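Local coordinates for protein interferon gamma (Paralichthys olivaceus, PDB 6F1E) that acts as a homodimeric cytokine that binds interferon gamma receptor 1 and activates macrophages and neutrophils, at residues K57-M62 and Y95-V100. Sequence-based numbering, arbitrary orientation.
Sequences KLIGQM and YILKKV
Ile59 reaches from helix 41-64 onto the flank of helix 89-107 and overlaps Ile96, Leu97 and Val100 with its two branches. Its chi1 of -64° sets CG1 beside the backbone N and turns CG2 anti to it, so that CG2 of Ile59 rests on Leu97 CB at 3.8 Å, close to the backbone of that residue. On the other branch, Ile59 CD1 meets the Ile96 methyl CG2 at 3.7 Å. Val100 CG2 is a looser neighbour of Ile59 CD1, at 4.5 Å. Ile59 lies crosswise to Ile96 but alongside Leu97, the two side chains pointing opposite ways. The side chain of Leu97 also touches Glu56 and Leu63 of helix 41-64. The two helices run antiparallel, 159° between their directions, with the short axes 9.8 Å apart and Ile59 level with Leu97. Beyond the pair, Ile96 packs on Met7 and Thr10 of helix 5-17, so helix 89-107 contacts helix 5-17 as well as helix 41-64 in this intertwined, all-helical cytokine fold. Leu58 and Met62 pack instead on Ala135 and Gln132 of the second subunit, so helix 41-64 serves both the intrachain core and the dimer. With no hydrogen bond or salt bridge between the segments, aliphatic packing alone joins them here, consistent with a contact held by hydrophobic burial, without directional bonding, at this point of the two helices.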
loop_
_atom_site.group_PDB
_atom_site.type_symbol
_atom_site.label_atom_id
_atom_site.label_comp_id
_atom_site.label_asym_id
_atom_site.label_seq_id
_atom_site.Cartn_x
_atom_site.Cartn_y
_atom_site.Cartn_z
ATOM N N LYS A 57 -1.444 -4.222 -13.816
ATOM C CA LYS A 57 -2.681 -3.432 -14.009
ATOM C C LYS A 57 -2.619 -2.641 -15.291
ATOM O O LYS A 57 -3.512 -2.739 -16.118
ATOM C CB LYS A 57 -2.912 -2.424 -12.866
ATOM C CG LYS A 57 -3.931 -2.822 -11.800
ATOM C CD LYS A 57 -3.328 -3.682 -10.692
ATOM C CE LYS A 57 -4.192 -3.683 -9.429
ATOM N NZ LYS A 57 -3.461 -4.288 -8.277
ATOM N N LEU A 58 -1.564 -1.836 -15.428
ATOM C CA LEU A 58 -1.417 -0.924 -16.541
ATOM C C LEU A 58 -1.630 -1.655 -17.828
ATOM O O LEU A 58 -2.456 -1.263 -18.666
ATOM C CB LEU A 58 0.004 -0.331 -16.613
ATOM C CG LEU A 58 0.318 1.064 -16.104
ATOM C CD1 LEU A 58 1.764 1.394 -16.383
ATOM C CD2 LEU A 58 -0.585 2.080 -16.780
ATOM N N ILE A 59 -0.833 -2.714 -17.987
ATOM C CA ILE A 59 -0.713 -3.406 -19.276
ATOM C C ILE A 59 -2.051 -4.040 -19.611
ATOM O O ILE A 59 -2.543 -3.889 -20.720
ATOM C CB ILE A 59 0.444 -4.387 -19.255
ATOM C CG1 ILE A 59 1.760 -3.589 -19.076
ATOM C CG2 ILE A 59 0.472 -5.213 -20.542
ATOM C CD1 ILE A 59 2.900 -4.396 -18.494
ATOM N N GLY A 60 -2.673 -4.654 -18.615
ATOM C CA GLY A 60 -4.112 -4.960 -18.647
ATOM C C GLY A 60 -4.918 -3.906 -19.377
ATOM O O GLY A 60 -5.380 -4.158 -20.484
ATOM N N GLN A 61 -5.022 -2.701 -18.809
ATOM C CA GLN A 61 -5.793 -1.600 -19.448
ATOM C C GLN A 61 -5.312 -1.286 -20.874
ATOM O O GLN A 61 -6.097 -1.095 -21.775
ATOM C CB GLN A 61 -5.764 -0.320 -18.603
ATOM C CG GLN A 61 -6.390 -0.445 -17.228
ATOM C CD GLN A 61 -7.821 -0.924 -17.292
ATOM O OE1 GLN A 61 -8.161 -2.009 -16.777
ATOM N NE2 GLN A 61 -8.672 -0.132 -17.972
ATOM N N MET A 62 -4.018 -1.285 -21.086
ATOM C CA MET A 62 -3.512 -1.053 -22.409
ATOM C C MET A 62 -4.030 -2.122 -23.364
ATOM O O MET A 62 -4.231 -1.842 -24.533
ATOM C CB MET A 62 -1.974 -1.012 -22.395
ATOM C CG MET A 62 -1.406 0.214 -21.677
ATOM S SD MET A 62 0.364 0.131 -21.381
ATOM C CE MET A 62 1.095 0.547 -22.956
ATOM N N TYR A 95 3.212 -10.198 -24.411
ATOM C CA TYR A 95 4.528 -10.727 -24.027
ATOM C C TYR A 95 5.055 -9.994 -22.784
ATOM O O TYR A 95 5.584 -10.616 -21.850
ATOM C CB TYR A 95 5.539 -10.706 -25.189
ATOM C CG TYR A 95 6.973 -11.005 -24.749
ATOM C CD1 TYR A 95 7.457 -12.308 -24.633
ATOM C CD2 TYR A 95 7.839 -9.962 -24.441
ATOM C CE1 TYR A 95 8.781 -12.550 -24.229
ATOM C CE2 TYR A 95 9.150 -10.183 -24.039
ATOM C CZ TYR A 95 9.618 -11.458 -23.918
ATOM O OH TYR A 95 10.929 -11.585 -23.478
ATOM N N ILE A 96 4.900 -8.678 -22.776
ATOM C CA ILE A 96 5.442 -7.834 -21.697
ATOM C C ILE A 96 4.630 -8.097 -20.387
ATOM O O ILE A 96 5.203 -8.255 -19.280
ATOM C CB ILE A 96 5.632 -6.353 -22.202
ATOM C CG1 ILE A 96 7.068 -5.918 -22.003
ATOM C CG2 ILE A 96 4.712 -5.338 -21.582
ATOM C CD1 ILE A 96 8.006 -6.557 -22.999
ATOM N N LEU A 97 3.318 -8.266 -20.525
ATOM C CA LEU A 97 2.508 -8.751 -19.413
ATOM C C LEU A 97 3.014 -10.073 -18.818
ATOM O O LEU A 97 3.194 -10.198 -17.595
ATOM C CB LEU A 97 1.072 -8.919 -19.858
ATOM C CG LEU A 97 0.125 -9.431 -18.790
ATOM C CD1 LEU A 97 0.219 -8.559 -17.559
ATOM C CD2 LEU A 97 -1.275 -9.385 -19.359
ATOM N N LYS A 98 3.263 -11.049 -19.677
ATOM C CA LYS A 98 3.734 -12.379 -19.238
ATOM C C LYS A 98 5.036 -12.284 -18.459
ATOM O O LYS A 98 5.144 -12.829 -17.378
ATOM C CB LYS A 98 3.942 -13.306 -20.446
ATOM C CG LYS A 98 4.591 -14.626 -20.108
ATOM C CD LYS A 98 4.748 -15.513 -21.333
ATOM C CE LYS A 98 6.095 -15.290 -22.028
ATOM N NZ LYS A 98 6.551 -16.489 -22.798
ATOM N N LYS A 99 6.031 -11.586 -18.995
ATOM C CA LYS A 99 7.316 -11.539 -18.309
ATOM C C LYS A 99 7.204 -10.894 -16.917
ATOM O O LYS A 99 7.942 -11.282 -16.011
ATOM C CB LYS A 99 8.394 -10.832 -19.160
ATOM C CG LYS A 99 8.724 -11.463 -20.518
ATOM C CD LYS A 99 9.116 -12.959 -20.493
ATOM C CE LYS A 99 10.489 -13.252 -19.891
ATOM N NZ LYS A 99 10.601 -14.675 -19.413
ATOM N N VAL A 100 6.286 -9.932 -16.748
ATOM C CA VAL A 100 6.083 -9.261 -15.459
ATOM C C VAL A 100 5.354 -10.196 -14.497
ATOM O O VAL A 100 5.813 -10.403 -13.386
ATOM C CB VAL A 100 5.276 -7.951 -15.598
ATOM C CG1 VAL A 100 5.014 -7.335 -14.225
ATOM C CG2 VAL A 100 5.996 -6.941 -16.495
#